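Local coordinates for protein phosphoribosylformylglycinamidine cyclo-ligase (Thermus thermophilus HB8, PDB 5AVM) that probably catalyses the ATP-dependent ring closure of formylglycinamidine ribonucleotide to 5-aminoimidazole ribonucleotide in de novo purine biosynthesis, at residues B[67-72]-B[216-221]; B[74-79]-B[115-120]; B[82-87]-B[99-104]; B[226-231]-B[300-305]; B[234-239]-B[313-318]. All coordinates share one frame; numbering follows the deposited sequence.

Contact 1 is where the N-terminal and C-terminal domains meet. Contacts 2 and 3 belong to the N-terminal domain, contacts 4 and 5 to the C-terminal domain. Contacts 1 and 2, with centres about 11 Å apart, share a wall where Ala70 meets Leu79 and Leu71 meets Val76. Contact 1 also reaches contact 3, through probable hydrogen bonds from the His221 backbone to Asp82 and Asn85. Contacts 4 and 5, centres about 5 Å apart, are joined by a probable hydrogen bond, Val303 O to His239 N, 2.9 Å, whereas the centres of contacts 2 and 5 lie about 34 Å apart. A bound sulfate, probably from the crystallisation liquor, sits about 4 Å from the Leu218 side chain.

Contact 1 (B[67-72]-B[216-221]); sequences TLLALE and ALLRPH
The CD2 methyl of Leu69 is the bump that matters here: it pushes into a shallow hollow made by Leu217 and Leu218, two neighbours in sequence on helix 213-218. Leu69 CD2 comes 3.7 Å from Leu217 CD2 and 3.9 Å from Leu217 CB, so it rests against the base of that side chain as well as its end. The side chains of Leu69 and Leu217 cross at about a right angle. Leu69 reaches this far because its CG stands anti to the backbone N (chi1 179°), which carries the isobutyl group out from helix 66-72. Leu217 answers with a chi1 of -115°, off the staggered positions and probably a little strained. This is helix-to-helix packing across the join between the two domains of an AIR synthase, with Ala70 and Leu69 on the N-terminal side. The second bump runs the other way. Leu218 CD2 lies on the low surface at Ala70, 3.9 Å from Ala70 CA and 4.0 Å from Ala70 CB, where a short side chain lets the methyl sit almost on the helix backbone. The same Leu218 CD2 also closes the other side of the hollow, 4.2 Å from Leu69 CD2. Helix 190-196 adds Tyr190 against Leu69 and Ile193 against Leu217, while Leu79 of helix 79-92 presses on Ala70.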
# COMPACT_ATOMS: atom_id res chain seq x y z
N THR B 67 -15.99 -2.02 3.22
CA THR B 67 -16.13 -0.78 2.47
C THR B 67 -17.42 -0.74 1.67
O THR B 67 -18.09 0.30 1.62
CB THR B 67 -14.94 -0.58 1.50
OG1 THR B 67 -13.72 -0.54 2.25
CG2 THR B 67 -15.10 0.71 0.74
N LEU B 68 -17.78 -1.85 1.05
CA LEU B 68 -19.01 -1.90 0.26
C LEU B 68 -20.21 -1.76 1.19
O LEU B 68 -21.19 -1.08 0.86
CB LEU B 68 -19.06 -3.20 -0.53
CG LEU B 68 -17.88 -3.32 -1.48
CD1 LEU B 68 -17.88 -4.67 -2.18
CD2 LEU B 68 -17.94 -2.19 -2.49
N LEU B 69 -20.14 -2.39 2.36
CA LEU B 69 -21.22 -2.31 3.34
C LEU B 69 -21.44 -0.86 3.77
O LEU B 69 -22.59 -0.41 3.91
CB LEU B 69 -20.90 -3.17 4.57
CG LEU B 69 -21.96 -3.16 5.69
CD1 LEU B 69 -23.27 -3.75 5.17
CD2 LEU B 69 -21.45 -3.95 6.88
N ALA B 70 -20.34 -0.14 3.98
CA ALA B 70 -20.39 1.26 4.42
C ALA B 70 -20.97 2.19 3.36
O ALA B 70 -21.78 3.06 3.68
CB ALA B 70 -18.98 1.72 4.80
N LEU B 71 -20.55 2.03 2.12
CA LEU B 71 -21.06 2.88 1.05
C LEU B 71 -22.57 2.68 0.95
O LEU B 71 -23.33 3.65 0.97
CB LEU B 71 -20.39 2.52 -0.28
CG LEU B 71 -18.91 2.88 -0.45
CD1 LEU B 71 -18.37 2.16 -1.67
CD2 LEU B 71 -18.74 4.38 -0.58
N GLU B 72 -22.99 1.42 0.86
CA GLU B 72 -24.40 1.08 0.77
C GLU B 72 -25.21 1.77 1.86
O GLU B 72 -26.24 2.40 1.58
CB GLU B 72 -24.58 -0.44 0.87
CG GLU B 72 -23.94 -1.22 -0.25
CD GLU B 72 -24.24 -2.71 -0.17
OE1 GLU B 72 -23.81 -3.35 0.81
OE2 GLU B 72 -24.92 -3.23 -1.08
N ALA B 216 -24.10 -1.58 14.62
CA ALA B 216 -23.32 -2.70 15.13
C ALA B 216 -22.31 -3.28 14.14
O ALA B 216 -21.28 -3.81 14.55
CB ALA B 216 -24.26 -3.80 15.60
N LEU B 217 -22.60 -3.15 12.85
CA LEU B 217 -21.72 -3.69 11.80
C LEU B 217 -20.68 -2.70 11.30
O LEU B 217 -19.66 -3.11 10.74
CB LEU B 217 -22.57 -4.18 10.63
CG LEU B 217 -22.57 -5.67 10.28
CD1 LEU B 217 -22.86 -6.50 11.51
CD2 LEU B 217 -23.61 -5.92 9.20
N LEU B 218 -20.95 -1.41 11.49
CA LEU B 218 -20.03 -0.36 11.05
C LEU B 218 -19.16 0.22 12.17
O LEU B 218 -18.33 1.09 11.92
CB LEU B 218 -20.80 0.76 10.34
CG LEU B 218 -21.38 0.36 8.97
CD1 LEU B 218 -22.06 1.56 8.33
CD2 LEU B 218 -20.26 -0.14 8.07
N ARG B 219 -19.36 -0.26 13.39
CA ARG B 219 -18.55 0.20 14.52
C ARG B 219 -17.10 -0.05 14.11
O ARG B 219 -16.71 -1.18 13.78
CB ARG B 219 -18.88 -0.59 15.79
CG ARG B 219 -18.03 -0.21 16.99
CD ARG B 219 -18.80 -0.44 18.28
NE ARG B 219 -19.91 0.51 18.43
CZ ARG B 219 -21.16 0.15 18.75
NH1 ARG B 219 -21.46 -1.13 18.95
NH2 ARG B 219 -22.10 1.08 18.87
N PRO B 220 -16.27 1.00 14.11
CA PRO B 220 -14.86 0.90 13.73
C PRO B 220 -14.03 -0.20 14.39
O PRO B 220 -14.30 -0.63 15.52
CB PRO B 220 -14.32 2.30 14.04
CG PRO B 220 -15.52 3.18 13.82
CD PRO B 220 -16.62 2.39 14.48
N HIS B 221 -13.01 -0.65 13.66
CA HIS B 221 -12.06 -1.65 14.15
C HIS B 221 -11.44 -1.00 15.39
O HIS B 221 -11.05 0.17 15.35
CB HIS B 221 -11.00 -1.88 13.07
CG HIS B 221 -10.09 -3.03 13.34
ND1 HIS B 221 -10.05 -4.15 12.54
CD2 HIS B 221 -9.17 -3.24 14.32
CE1 HIS B 221 -9.15 -5.00 13.01
NE2 HIS B 221 -8.61 -4.47 14.09

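Contact 2 (B[74-79]-B[115-120]); sequences GDVSGL and LAALLA
The turn joining helix 66-72 to helix 79-92 packs on the flank of helix 112-129, and Val76 is the residue that plugs into it. Val76 CG2 presses on Ala117 CB at 3.6 Å, while Val76 CB lies 3.7 Å from Leu118 CD2. Val76 CG1 is anti to the carbonyl carbon (chi1 -66°), which puts CG2 between the backbone N and the carbonyl carbon, over the low spot the alanine offers. The Val76 and Leu118 side chains cross at about a right angle. Leu118 CD2 does most of the work from the helix: it also meets Leu79 CB and Leu79 CD1, each at 3.9 Å, so a single methyl is wedged between Val76 of the turn and Leu79 at the start of helix 79-92. The turn has its own backbone motifs. Gly74 ends the preceding helix in a Schellman motif, its positive phi suiting a glycine. Next comes an Asx turn: Asp75 OD1 takes the N-H of Ser77 at 3.2 Å from above the carboxylate plane. Asp75 OD1 also accepts from Ser77 OG, at 2.7 Å on the syn side, somewhat out of that plane. Trp150 and Ile152 of strand 150-161 lie against Leu118. Between the two segments the side chains meet by apolar shape fit, while the two bonds to Asp75 OD1 hold the turn's own form and Ser77 O bonds to Ser121 OG of helix 112-129.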
# COMPACT_ATOMS: atom_id res chain seq x y z
N GLY B 74 -24.49 4.28 3.25
CA GLY B 74 -24.25 5.71 3.13
C GLY B 74 -23.55 6.36 4.31
O GLY B 74 -24.00 7.40 4.80
N ASP B 75 -22.45 5.77 4.77
CA ASP B 75 -21.70 6.31 5.90
C ASP B 75 -20.30 5.72 6.00
O ASP B 75 -20.10 4.68 6.63
CB ASP B 75 -22.47 6.07 7.20
CG ASP B 75 -21.71 6.57 8.43
OD1 ASP B 75 -20.86 7.47 8.29
OD2 ASP B 75 -21.99 6.07 9.54
N VAL B 76 -19.34 6.39 5.37
CA VAL B 76 -17.95 5.95 5.38
C VAL B 76 -17.14 6.63 6.49
O VAL B 76 -15.93 6.44 6.60
CB VAL B 76 -17.29 6.25 4.02
CG1 VAL B 76 -17.92 5.41 2.94
CG2 VAL B 76 -17.46 7.72 3.69
N SER B 77 -17.84 7.42 7.31
CA SER B 77 -17.25 8.17 8.42
C SER B 77 -16.33 7.37 9.31
O SER B 77 -15.44 7.93 9.97
CB SER B 77 -18.36 8.74 9.30
OG SER B 77 -18.87 7.72 10.14
N GLY B 78 -16.55 6.06 9.36
CA GLY B 78 -15.72 5.23 10.22
C GLY B 78 -14.61 4.48 9.52
O GLY B 78 -13.67 4.03 10.17
N LEU B 79 -14.70 4.37 8.20
CA LEU B 79 -13.70 3.64 7.43
C LEU B 79 -12.27 4.11 7.71
O LEU B 79 -11.32 3.33 7.62
CB LEU B 79 -14.03 3.71 5.93
CG LEU B 79 -15.36 3.03 5.57
CD1 LEU B 79 -15.56 3.03 4.06
CD2 LEU B 79 -15.38 1.61 6.09
N LEU B 115 -14.99 10.72 -1.41
CA LEU B 115 -13.53 10.83 -1.36
C LEU B 115 -13.16 11.76 -0.21
O LEU B 115 -12.25 11.47 0.57
CB LEU B 115 -12.99 11.40 -2.66
CG LEU B 115 -11.49 11.69 -2.67
CD1 LEU B 115 -10.71 10.39 -2.50
CD2 LEU B 115 -11.12 12.37 -3.98
N ALA B 116 -13.88 12.87 -0.10
CA ALA B 116 -13.63 13.84 0.94
C ALA B 116 -13.96 13.27 2.32
O ALA B 116 -13.24 13.52 3.28
CB ALA B 116 -14.46 15.09 0.69
N ALA B 117 -15.05 12.52 2.40
CA ALA B 117 -15.49 11.91 3.65
C ALA B 117 -14.50 10.86 4.14
O ALA B 117 -14.39 10.62 5.34
CB ALA B 117 -16.86 11.28 3.48
N LEU B 118 -13.80 10.23 3.20
CA LEU B 118 -12.79 9.23 3.54
C LEU B 118 -11.54 9.96 4.02
O LEU B 118 -11.04 9.69 5.12
CB LEU B 118 -12.45 8.38 2.32
CG LEU B 118 -13.48 7.33 1.91
CD1 LEU B 118 -13.02 6.60 0.65
CD2 LEU B 118 -13.70 6.35 3.07
N LEU B 119 -11.03 10.88 3.22
CA LEU B 119 -9.86 11.65 3.61
C LEU B 119 -10.12 12.28 4.97
O LEU B 119 -9.24 12.35 5.82
CB LEU B 119 -9.58 12.75 2.59
CG LEU B 119 -9.15 12.22 1.23
CD1 LEU B 119 -8.94 13.37 0.26
CD2 LEU B 119 -7.87 11.42 1.40
N ALA B 120 -11.35 12.73 5.16
CA ALA B 120 -11.75 13.36 6.41
C ALA B 120 -11.60 12.37 7.55
O ALA B 120 -11.07 12.71 8.61
CB ALA B 120 -13.18 13.83 6.32

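Contact 3 (B[82-87]-B[99-104]); sequences DLVNHS and LFFLDY
Helix 79-92 lies across the face of the N-terminal mixed sheet turned away from the second subunit, and the Phe101 side chain from strand 97-107 is what fills the gap between them, meeting Leu83, Val84 and Ser87. The helix and strand segments run at 135° to one another with their axes 10.4 Å apart, a spacing that the ring spans. Phe101 CG stands anti to the backbone N (chi1 175°), which carries the ring toward the helix. Val84 CG2 sits over one face, 4.1 Å from the Phe101 ring centroid and 14° off the normal, a CH-pi contact displaced toward the rim. Leu83 takes the edge instead: its CD2 lies in the ring plane, 3.6 Å from Phe101 CZ, and the two side chains cross at about a right angle. Ser87 OG approaches obliquely, 4.0 Å from Phe101 CE1. That hydroxyl is spoken for, since Ser87 OG gives a 2.7 Å bond to Leu83 O from above the carbonyl plane, while Ser87 N reaches the same oxygen from the opposite face. Replacing Phe101 by an alanine would probably open a gap between helix and strand, leaving Val84 CG2 without its ring and Leu83 freer to turn. Leu122 and Cys126 of helix 112-129 also pack on Phe101, so two helices cover this face of the sheet. On its other face Phe100 and Leu102 pack on Ala58 and Thr60 of the second subunit, consistent with the barrel formed between subunits in the PurM family.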
# COMPACT_ATOMS: atom_id res chain seq x y z
N ASP B 82 -11.24 2.25 10.74
CA ASP B 82 -11.13 0.83 10.46
C ASP B 82 -9.75 0.50 9.92
O ASP B 82 -9.13 -0.47 10.35
CB ASP B 82 -12.19 0.38 9.45
CG ASP B 82 -13.58 0.21 10.09
OD1 ASP B 82 -13.69 -0.55 11.08
OD2 ASP B 82 -14.55 0.82 9.59
N LEU B 83 -9.26 1.31 8.99
CA LEU B 83 -7.94 1.09 8.39
C LEU B 83 -6.78 1.39 9.34
O LEU B 83 -5.89 0.57 9.55
CB LEU B 83 -7.79 1.93 7.13
CG LEU B 83 -6.45 1.81 6.41
CD1 LEU B 83 -6.12 0.35 6.16
CD2 LEU B 83 -6.51 2.59 5.11
N VAL B 84 -6.79 2.60 9.90
CA VAL B 84 -5.75 3.03 10.82
C VAL B 84 -5.65 2.13 12.04
O VAL B 84 -4.55 1.68 12.40
CB VAL B 84 -6.00 4.50 11.25
CG1 VAL B 84 -5.06 4.89 12.37
CG2 VAL B 84 -5.79 5.41 10.05
N ASN B 85 -6.78 1.84 12.67
CA ASN B 85 -6.80 0.98 13.85
C ASN B 85 -6.36 -0.44 13.55
O ASN B 85 -5.74 -1.09 14.38
CB ASN B 85 -8.19 0.97 14.48
CG ASN B 85 -8.51 2.28 15.16
OD1 ASN B 85 -7.71 3.22 15.10
ND2 ASN B 85 -9.67 2.35 15.80
N HIS B 86 -6.70 -0.94 12.36
CA HIS B 86 -6.31 -2.28 11.96
C HIS B 86 -4.80 -2.26 11.73
O HIS B 86 -4.09 -3.22 12.04
CB HIS B 86 -7.05 -2.67 10.68
CG HIS B 86 -6.75 -4.05 10.17
ND1 HIS B 86 -7.69 -4.80 9.50
CD2 HIS B 86 -5.61 -4.78 10.18
CE1 HIS B 86 -7.13 -5.94 9.10
NE2 HIS B 86 -5.87 -5.94 9.50
N SER B 87 -4.31 -1.15 11.19
CA SER B 87 -2.88 -0.97 10.92
C SER B 87 -2.10 -0.86 12.23
O SER B 87 -1.02 -1.42 12.37
CB SER B 87 -2.65 0.30 10.08
OG SER B 87 -3.30 0.22 8.81
N LEU B 99 4.77 5.35 13.89
CA LEU B 99 5.59 6.53 13.55
C LEU B 99 4.86 7.44 12.54
O LEU B 99 4.98 8.67 12.62
CB LEU B 99 6.94 6.11 12.96
CG LEU B 99 8.07 5.69 13.91
CD1 LEU B 99 9.28 5.24 13.09
CD2 LEU B 99 8.44 6.85 14.82
N PHE B 100 4.13 6.85 11.60
CA PHE B 100 3.39 7.62 10.61
C PHE B 100 2.60 6.71 9.67
O PHE B 100 2.94 5.54 9.49
CB PHE B 100 4.33 8.55 9.82
CG PHE B 100 5.45 7.83 9.10
CD1 PHE B 100 5.20 7.17 7.90
CD2 PHE B 100 6.75 7.85 9.60
CE1 PHE B 100 6.24 6.55 7.21
CE2 PHE B 100 7.79 7.23 8.92
CZ PHE B 100 7.53 6.57 7.72
N PHE B 101 1.54 7.26 9.08
CA PHE B 101 0.66 6.53 8.17
C PHE B 101 0.52 7.24 6.81
O PHE B 101 0.72 8.44 6.71
CB PHE B 101 -0.72 6.42 8.85
CG PHE B 101 -1.80 5.78 8.01
CD1 PHE B 101 -1.84 4.40 7.83
CD2 PHE B 101 -2.78 6.55 7.40
CE1 PHE B 101 -2.85 3.80 7.06
CE2 PHE B 101 -3.79 5.97 6.63
CZ PHE B 101 -3.82 4.59 6.46
N LEU B 102 0.22 6.47 5.77
CA LEU B 102 -0.03 7.03 4.44
C LEU B 102 -0.91 6.01 3.72
O LEU B 102 -0.81 4.80 4.00
CB LEU B 102 1.28 7.31 3.67
CG LEU B 102 2.28 6.28 3.16
CD1 LEU B 102 3.15 6.98 2.14
CD2 LEU B 102 3.12 5.71 4.29
N ASP B 103 -1.78 6.47 2.82
CA ASP B 103 -2.72 5.58 2.16
C ASP B 103 -2.86 5.62 0.64
O ASP B 103 -2.46 6.58 -0.01
CB ASP B 103 -4.10 5.81 2.76
CG ASP B 103 -4.47 7.28 2.81
OD1 ASP B 103 -4.41 7.95 1.75
OD2 ASP B 103 -4.83 7.78 3.90
N TYR B 104 -3.46 4.56 0.09
CA TYR B 104 -3.70 4.43 -1.34
C TYR B 104 -5.16 4.10 -1.63
O TYR B 104 -5.55 2.93 -1.57
CB TYR B 104 -2.85 3.30 -1.92
CG TYR B 104 -2.76 3.34 -3.43
CD1 TYR B 104 -1.98 4.30 -4.07
CD2 TYR B 104 -3.45 2.41 -4.21
CE1 TYR B 104 -1.87 4.34 -5.45
CE2 TYR B 104 -3.35 2.44 -5.61
CZ TYR B 104 -2.56 3.41 -6.22
OH TYR B 104 -2.43 3.46 -7.60

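Contact 4 (B[226-231]-B[300-305]); sequences KEFRLL and MVLVLP
Phe228 and Met300 are brought together by matching first torsions, each with CG anti to the carbonyl carbon (chi1 -82° for Phe228, -85° for Met300), after which the methionine chain bends at chi3 (74°) and brings its sulfur and methyl obliquely to the CE1–CZ end of the ring. Met300 SD stands 5.0 Å from the centroid of the Phe228 ring, well off the normal, a Met-aromatic contact. The nearest atoms are at the end of the ring: Met300 CE is 3.8 Å from Phe228 CZ, and Met300 SD is 3.9 Å from Phe228 CE1. Leu302, two residues along strand 298-304 and so on the same side, brings its CD1 to 4.1 Å from Phe228 CZ. Its other branch serves the next turn of the helix, Leu302 CD2 lying 4.2 Å from Leu231 CD1. Helix 225-233 runs nearly along the strand, with short-segment axes 12.6 Å apart, as one layer of the C-terminal domain over its six-stranded sheet. Leu180 of strand 176-181 also touches Phe228, and Ala312 of helix 306-313 reaches Leu231. Every group that meets here is apolar or only weakly polar, so dispersion dominates, with the polarisable sulfur and ring probably contributing most.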
# COMPACT_ATOMS: atom_id res chain seq x y z
N LYS B 226 -3.63 2.26 23.33
CA LYS B 226 -3.77 2.75 24.70
C LYS B 226 -3.48 1.61 25.67
O LYS B 226 -2.75 1.77 26.65
CB LYS B 226 -5.17 3.33 24.88
CG LYS B 226 -5.52 4.36 23.79
CD LYS B 226 -6.94 4.93 23.88
CE LYS B 226 -7.10 5.95 25.01
NZ LYS B 226 -8.48 6.53 25.03
N GLU B 227 -4.05 0.43 25.39
CA GLU B 227 -3.83 -0.75 26.23
C GLU B 227 -2.34 -1.02 26.38
O GLU B 227 -1.78 -0.86 27.46
CB GLU B 227 -4.49 -1.97 25.60
CG GLU B 227 -5.86 -2.31 26.11
CD GLU B 227 -6.95 -1.40 25.60
OE1 GLU B 227 -6.68 -0.61 24.67
OE2 GLU B 227 -8.08 -1.50 26.11
N PHE B 228 -1.72 -1.44 25.28
CA PHE B 228 -0.30 -1.76 25.24
C PHE B 228 0.58 -0.76 25.97
O PHE B 228 1.47 -1.15 26.72
CB PHE B 228 0.18 -1.88 23.78
CG PHE B 228 -0.11 -3.22 23.18
CD1 PHE B 228 -1.41 -3.62 22.90
CD2 PHE B 228 0.93 -4.12 22.94
CE1 PHE B 228 -1.68 -4.90 22.40
CE2 PHE B 228 0.66 -5.41 22.44
CZ PHE B 228 -0.64 -5.79 22.17
N ARG B 229 0.34 0.53 25.76
CA ARG B 229 1.13 1.54 26.43
C ARG B 229 1.02 1.40 27.94
O ARG B 229 2.00 1.56 28.66
CB ARG B 229 0.72 2.94 25.96
CG ARG B 229 1.33 3.30 24.60
CD ARG B 229 0.76 4.58 24.01
NE ARG B 229 1.47 4.99 22.80
CZ ARG B 229 1.03 5.93 21.96
NH1 ARG B 229 -0.12 6.54 22.19
NH2 ARG B 229 1.75 6.25 20.88
N LEU B 230 -0.18 1.07 28.41
CA LEU B 230 -0.40 0.90 29.84
C LEU B 230 0.44 -0.25 30.37
O LEU B 230 0.94 -0.21 31.49
CB LEU B 230 -1.87 0.61 30.13
CG LEU B 230 -2.88 1.69 29.74
CD1 LEU B 230 -4.28 1.19 30.06
CD2 LEU B 230 -2.56 2.98 30.50
N LEU B 231 0.59 -1.29 29.55
CA LEU B 231 1.38 -2.45 29.94
C LEU B 231 2.87 -2.17 29.78
O LEU B 231 3.68 -2.65 30.57
CB LEU B 231 0.99 -3.65 29.09
CG LEU B 231 -0.45 -4.13 29.26
CD1 LEU B 231 -0.76 -5.17 28.20
CD2 LEU B 231 -0.65 -4.69 30.66
N MET B 300 -7.68 -9.18 20.03
CA MET B 300 -6.26 -9.49 20.08
C MET B 300 -6.02 -10.51 21.18
O MET B 300 -6.67 -10.46 22.21
CB MET B 300 -5.42 -8.24 20.38
CG MET B 300 -5.07 -7.41 19.16
SD MET B 300 -3.58 -6.44 19.42
CE MET B 300 -2.35 -7.70 19.31
N VAL B 301 -5.09 -11.44 20.94
CA VAL B 301 -4.77 -12.44 21.95
C VAL B 301 -3.32 -12.22 22.37
O VAL B 301 -2.44 -12.07 21.53
CB VAL B 301 -4.92 -13.89 21.41
CG1 VAL B 301 -4.61 -14.89 22.52
CG2 VAL B 301 -6.34 -14.11 20.88
N LEU B 302 -3.09 -12.18 23.68
CA LEU B 302 -1.75 -11.99 24.22
C LEU B 302 -1.23 -13.27 24.85
O LEU B 302 -1.95 -13.97 25.57
CB LEU B 302 -1.77 -10.86 25.26
CG LEU B 302 -1.66 -9.41 24.78
CD1 LEU B 302 -2.50 -9.18 23.55
CD2 LEU B 302 -2.08 -8.48 25.90
N VAL B 303 0.02 -13.59 24.56
CA VAL B 303 0.66 -14.77 25.11
C VAL B 303 1.75 -14.25 26.04
O VAL B 303 2.68 -13.57 25.61
CB VAL B 303 1.30 -15.63 24.00
CG1 VAL B 303 1.74 -16.96 24.57
CG2 VAL B 303 0.31 -15.82 22.87
N LEU B 304 1.62 -14.55 27.33
CA LEU B 304 2.56 -14.07 28.32
C LEU B 304 2.53 -14.94 29.58
O LEU B 304 1.58 -15.71 29.78
CB LEU B 304 2.22 -12.62 28.68
CG LEU B 304 0.75 -12.26 28.99
CD1 LEU B 304 0.16 -13.17 30.04
CD2 LEU B 304 0.68 -10.83 29.47
N PRO B 305 3.56 -14.83 30.45
CA PRO B 305 3.60 -15.61 31.69
C PRO B 305 2.30 -15.44 32.48
O PRO B 305 1.63 -14.41 32.36
CB PRO B 305 4.80 -15.02 32.42
CG PRO B 305 5.73 -14.71 31.29
CD PRO B 305 4.80 -14.05 30.28

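Contact 5 (B[234-239]-B[313-318]); sequences AGVELH and LKLVEG
Ala234 and Leu315 meet where two loops run past each other with their CA atoms 8.6 Å apart, and Gly235, next to the alanine and with a positive phi of 65°, follows helix 225-233 in a Schellman motif. That turn leaves Ala234 and Val236 pointing their side chains at the other loop, and Leu315 packs against both. One methyl carries the whole contact: Leu315 CD1 lies 3.5 Å from Ala234 CB, tighter than usual for two carbons, and 3.9 Å from Val236 CG2. The valine and the leucine slide past each other in opposite directions, so Val236 CG2 comes alongside the leucine branch instead of facing it. In Leu315, CG stands anti to the carbonyl carbon (chi1 -49°), which carries the branch toward the alanine. Farther along the first loop, His239 NE2 donates to Glu237 OE1 at 2.9 Å, close to its own ring plane but well above that of the carboxylate, while His239 ND1 bonds to Asp175. The contact is partly buried and lies within the C-terminal domain. Leu231 of helix 225-233 touches both Val236 and Leu315. The loops lead on into strands 240-243 and 319-326 of the six-stranded sheet, and just before strand 240-243 the His239 backbone bonds to Val303 of strand 298-304.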
# COMPACT_ATOMS: atom_id res chain seq x y z
N ALA B 234 4.14 -0.09 32.51
CA ALA B 234 4.13 -0.87 33.74
C ALA B 234 5.14 -2.02 33.73
O ALA B 234 5.24 -2.78 34.70
CB ALA B 234 2.72 -1.41 34.00
N GLY B 235 5.87 -2.15 32.63
CA GLY B 235 6.87 -3.20 32.52
C GLY B 235 6.35 -4.63 32.51
O GLY B 235 7.06 -5.55 32.93
N VAL B 236 5.13 -4.82 32.01
CA VAL B 236 4.52 -6.14 31.95
C VAL B 236 5.18 -7.03 30.89
O VAL B 236 5.29 -6.63 29.73
CB VAL B 236 3.00 -6.03 31.64
CG1 VAL B 236 2.35 -7.40 31.65
CG2 VAL B 236 2.33 -5.12 32.65
N GLU B 237 5.61 -8.22 31.30
CA GLU B 237 6.27 -9.16 30.38
C GLU B 237 5.30 -9.76 29.37
O GLU B 237 4.40 -10.53 29.73
CB GLU B 237 6.94 -10.30 31.16
CG GLU B 237 7.71 -11.29 30.28
CD GLU B 237 8.27 -12.50 31.04
OE1 GLU B 237 9.03 -13.27 30.44
OE2 GLU B 237 7.94 -12.68 32.23
N LEU B 238 5.49 -9.41 28.10
CA LEU B 238 4.66 -9.94 27.01
C LEU B 238 5.56 -10.79 26.14
O LEU B 238 6.70 -10.41 25.86
CB LEU B 238 4.09 -8.79 26.17
CG LEU B 238 2.87 -8.01 26.67
CD1 LEU B 238 1.70 -8.95 26.83
CD2 LEU B 238 3.18 -7.33 27.99
N HIS B 239 5.07 -11.96 25.71
CA HIS B 239 5.86 -12.84 24.86
C HIS B 239 5.51 -12.70 23.39
O HIS B 239 6.38 -12.44 22.55
CB HIS B 239 5.68 -14.30 25.28
CG HIS B 239 6.30 -14.63 26.59
ND1 HIS B 239 6.34 -15.92 27.09
CD2 HIS B 239 6.90 -13.85 27.52
CE1 HIS B 239 6.94 -15.91 28.27
NE2 HIS B 239 7.29 -14.66 28.55
N LEU B 313 -4.53 -7.48 33.77
CA LEU B 313 -5.96 -7.33 33.96
C LEU B 313 -6.33 -6.24 34.97
O LEU B 313 -7.49 -5.85 35.09
CB LEU B 313 -6.57 -8.67 34.37
CG LEU B 313 -6.41 -9.73 33.28
CD1 LEU B 313 -7.04 -11.02 33.73
CD2 LEU B 313 -7.04 -9.24 31.99
N LYS B 314 -5.32 -5.74 35.68
CA LYS B 314 -5.53 -4.69 36.67
C LYS B 314 -5.31 -3.34 36.01
O LYS B 314 -5.68 -2.29 36.55
CB LYS B 314 -4.54 -4.85 37.83
CG LYS B 314 -4.48 -6.25 38.41
CD LYS B 314 -3.31 -6.38 39.39
CE LYS B 314 -3.12 -7.82 39.86
NZ LYS B 314 -1.89 -7.99 40.70
N LEU B 315 -4.69 -3.37 34.83
CA LEU B 315 -4.38 -2.17 34.06
C LEU B 315 -5.24 -2.08 32.81
O LEU B 315 -5.55 -0.99 32.32
CB LEU B 315 -2.91 -2.20 33.63
CG LEU B 315 -1.84 -2.51 34.69
CD1 LEU B 315 -0.49 -2.74 34.02
CD2 LEU B 315 -1.77 -1.36 35.68
N VAL B 316 -5.64 -3.23 32.29
CA VAL B 316 -6.43 -3.25 31.08
C VAL B 316 -7.66 -4.16 31.11
O VAL B 316 -7.75 -5.11 31.90
CB VAL B 316 -5.54 -3.64 29.88
CG1 VAL B 316 -4.83 -4.95 30.15
CG2 VAL B 316 -6.37 -3.77 28.63
N GLU B 317 -8.62 -3.84 30.24
CA GLU B 317 -9.86 -4.59 30.08
C GLU B 317 -9.56 -5.85 29.28
O GLU B 317 -9.55 -5.82 28.06
CB GLU B 317 -10.87 -3.71 29.34
CG GLU B 317 -12.23 -4.34 29.10
CD GLU B 317 -13.23 -3.33 28.56
OE1 GLU B 317 -13.43 -2.29 29.22
OE2 GLU B 317 -13.81 -3.57 27.48
N GLY B 318 -9.31 -6.96 29.97
CA GLY B 318 -9.00 -8.19 29.28
C GLY B 318 -9.67 -9.41 29.87
O GLY B 318 -10.44 -9.29 30.82